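Local atomic coordinates of peptidase M42 (Thaumarchaeota archaeon SCGC AB-539-E09, PDB entry 5DS0), a protein that probably acts as a metal-dependent TET aminopeptidase of the M42 family, removing N-terminal residues from peptides at a two-metal site, occupied here by cobalt. Residues C[20-25]-C[156-161]. Numbering follows the deposited sequence.
Sequences SGFERE and GDPIVP
One face of the F22 ring is covered by P158, whose CB sits 3.5 Å from the ring centroid and only 8° off the ring normal, a CH-pi contact well centred over the face. CG of the same proline leans toward one flank of the ring and comes within 3.5 Å of F22 CD2. The two side chains cross at about a right angle, and the carbonyl O of G156 approaches F22 CZ obliquely at 3.9 Å. With CG anti to the carbonyl carbon and beside the backbone N (chi1 -52°), the phenyl group is carried on toward P158, in the direction its CB already takes. R104 and I73 from two barrel strands and Q273 of a neighbouring subunit also pack against it.

The loop carrying F22 is braced from within: G21 N donates to E23 OE1 (2.6 Å), meeting the carboxylate from above its plane, and the same oxygen also accepts a bond from Q213 N. E23 occupies the N-cap position of helix 24-34, while E25, in that helix's first turn, forms a salt bridge with R104 of strand 100-105. P158 begins strand 158-161 of the six-stranded antiparallel barrel. The proline-on-aromatic contact thus illustrates how an apolar ring joins two modules, here the metal-binding, presumably catalytic, part and the smaller beta-barrel domain that together characterise M42 TET aminopeptidases.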
ATOM      1  N   SER C  20      33.831  12.971  19.735  1.00 34.58           N
ATOM      2  CA  SER C  20      33.622  12.265  20.998  1.00 35.09           C
ATOM      3  C   SER C  20      34.637  11.144  21.158  1.00 36.26           C
ATOM      4  O   SER C  20      34.784  10.315  20.271  1.00 36.93           O
ATOM      5  CB  SER C  20      32.209  11.699  21.091  1.00 35.11           C
ATOM      6  OG  SER C  20      31.250  12.727  20.956  1.00 35.05           O
ATOM      7  N   GLY C  21      35.334  11.122  22.297  1.00 36.89           N
ATOM      8  CA  GLY C  21      36.386  10.133  22.573  1.00 37.09           C
ATOM      9  C   GLY C  21      37.801  10.562  22.212  1.00 36.85           C
ATOM     10  O   GLY C  21      38.772   9.910  22.611  1.00 37.30           O
ATOM     11  N   PHE C  22      37.921  11.633  21.432  1.00 35.97           N
ATOM     12  CA  PHE C  22      39.210  12.064  20.931  1.00 35.96           C
ATOM     13  C   PHE C  22      39.370  13.570  21.078  1.00 35.81           C
ATOM     14  O   PHE C  22      39.718  14.258  20.126  1.00 36.50           O
ATOM     15  CB  PHE C  22      39.354  11.690  19.457  1.00 35.82           C
ATOM     16  CG  PHE C  22      39.075  10.248  19.144  1.00 36.39           C
ATOM     17  CD1 PHE C  22      37.776   9.785  19.029  1.00 36.29           C
ATOM     18  CD2 PHE C  22      40.109   9.364  18.918  1.00 36.99           C
ATOM     19  CE1 PHE C  22      37.515   8.458  18.727  1.00 36.71           C
ATOM     20  CE2 PHE C  22      39.850   8.035  18.611  1.00 37.64           C
ATOM     21  CZ  PHE C  22      38.550   7.582  18.511  1.00 37.13           C
ATOM     22  N   GLU C  23      39.170  14.074  22.286  1.00 35.69           N
ATOM     23  CA  GLU C  23      39.095  15.516  22.510  1.00 35.37           C
ATOM     24  C   GLU C  23      40.398  16.136  22.992  1.00 36.40           C
ATOM     25  O   GLU C  23      40.395  17.271  23.440  1.00 35.89           O
ATOM     26  CB  GLU C  23      37.978  15.816  23.532  1.00 35.06           C
ATOM     27  CG  GLU C  23      36.634  15.191  23.164  1.00 34.94           C
ATOM     28  CD  GLU C  23      36.298  13.862  23.846  1.00 35.15           C
ATOM     29  OE1 GLU C  23      35.155  13.298  23.772  1.00 34.76           O
ATOM     30  OE2 GLU C  23      37.235  13.320  24.421  1.00 35.94           O
ATOM     31  N   ARG C  24      41.507  15.407  22.933  1.00 38.45           N
ATOM     32  CA  ARG C  24      42.725  15.860  23.604  1.00 40.25           C
ATOM     33  C   ARG C  24      43.322  17.133  23.009  1.00 41.00           C
ATOM     34  O   ARG C  24      43.735  18.020  23.751  1.00 40.55           O
ATOM     35  CB  ARG C  24      43.753  14.738  23.656  1.00 41.74           C
ATOM     36  CG  ARG C  24      43.310  13.585  24.552  1.00 43.01           C
ATOM     37  CD  ARG C  24      44.427  12.583  24.804  1.00 44.22           C
ATOM     38  NE  ARG C  24      44.142  11.707  25.938  1.00 45.05           N
ATOM     39  CZ  ARG C  24      44.984  10.785  26.414  1.00 45.40           C
ATOM     40  NH1 ARG C  24      46.175  10.605  25.849  1.00 44.81           N
ATOM     41  NH2 ARG C  24      44.636  10.042  27.463  1.00 45.38           N
ATOM     42  N   GLU C  25      43.332  17.240  21.681  1.00 42.46           N
ATOM     43  CA  GLU C  25      43.814  18.451  21.007  1.00 43.25           C
ATOM     44  C   GLU C  25      43.042  19.705  21.441  1.00 41.70           C
ATOM     45  O   GLU C  25      43.643  20.752  21.667  1.00 41.21           O
ATOM     46  CB  GLU C  25      43.734  18.291  19.491  1.00 46.10           C
ATOM     47  CG  GLU C  25      44.952  17.648  18.845  1.00 49.11           C
ATOM     48  CD  GLU C  25      44.954  17.734  17.310  1.00 53.19           C
ATOM     49  OE1 GLU C  25      44.857  16.632  16.782  1.00 54.61           O
ATOM     50  OE2 GLU C  25      45.045  18.812  16.618  1.00 55.42           O
ATOM     51  N   GLY C 156      39.156   2.178  13.568  1.00 42.89           N
ATOM     52  CA  GLY C 156      39.195   2.897  14.834  1.00 41.64           C
ATOM     53  C   GLY C 156      39.733   4.321  14.774  1.00 40.59           C
ATOM     54  O   GLY C 156      39.706   5.011  15.784  1.00 40.15           O
ATOM     55  N   ASP C 157      40.189   4.782  13.605  1.00 40.33           N
ATOM     56  CA  ASP C 157      40.665   6.156  13.462  1.00 40.27           C
ATOM     57  C   ASP C 157      39.512   7.169  13.450  1.00 38.73           C
ATOM     58  O   ASP C 157      38.489   6.955  12.796  1.00 37.98           O
ATOM     59  CB  ASP C 157      41.525   6.318  12.208  1.00 41.49           C
ATOM     60  CG  ASP C 157      42.923   5.736  12.383  1.00 43.70           C
ATOM     61  OD1 ASP C 157      43.210   5.152  13.456  1.00 44.96           O
ATOM     62  OD2 ASP C 157      43.751   5.874  11.455  1.00 45.25           O
ATOM     63  N   PRO C 158      39.676   8.283  14.187  1.00 37.85           N
ATOM     64  CA  PRO C 158      38.634   9.310  14.314  1.00 36.48           C
ATOM     65  C   PRO C 158      38.523  10.238  13.117  1.00 35.29           C
ATOM     66  O   PRO C 158      39.496  10.465  12.405  1.00 34.87           O
ATOM     67  CB  PRO C 158      39.078  10.101  15.537  1.00 36.48           C
ATOM     68  CG  PRO C 158      40.558   9.997  15.517  1.00 37.40           C
ATOM     69  CD  PRO C 158      40.864   8.620  14.993  1.00 38.08           C
ATOM     70  N   ILE C 159      37.319  10.747  12.906  1.00 34.59           N
ATOM     71  CA  ILE C 159      36.992  11.586  11.756  1.00 34.07           C
ATOM     72  C   ILE C 159      36.159  12.780  12.198  1.00 33.36           C
ATOM     73  O   ILE C 159      35.236  12.639  13.000  1.00 32.75           O
ATOM     74  CB  ILE C 159      36.162  10.804  10.724  1.00 33.98           C
ATOM     75  CG1 ILE C 159      36.797   9.437  10.447  1.00 34.45           C
ATOM     76  CG2 ILE C 159      36.031  11.605   9.434  1.00 33.81           C
ATOM     77  CD1 ILE C 159      35.963   8.536   9.565  1.00 34.66           C
ATOM     78  N   VAL C 160      36.487  13.952  11.677  1.00 33.45           N
ATOM     79  CA  VAL C 160      35.662  15.131  11.909  1.00 33.65           C
ATOM     80  C   VAL C 160      35.268  15.805  10.617  1.00 33.71           C
ATOM     81  O   VAL C 160      35.910  15.620   9.586  1.00 34.49           O
ATOM     82  CB  VAL C 160      36.359  16.205  12.756  1.00 34.07           C
ATOM     83  CG1 VAL C 160      36.642  15.683  14.152  1.00 34.63           C
ATOM     84  CG2 VAL C 160      37.630  16.694  12.074  1.00 34.33           C
ATOM     85  N   PRO C 161      34.211  16.611  10.675  1.00 33.53           N
ATOM     86  CA  PRO C 161      33.876  17.461   9.554  1.00 33.53           C
ATOM     87  C   PRO C 161      35.000  18.442   9.255  1.00 33.69           C
ATOM     88  O   PRO C 161      35.694  18.872  10.170  1.00 33.61           O
ATOM     89  CB  PRO C 161      32.633  18.224  10.052  1.00 33.51           C
ATOM     90  CG  PRO C 161      32.070  17.396  11.148  1.00 33.47           C
ATOM     91  CD  PRO C 161      33.251  16.745  11.787  1.00 33.67           C
TER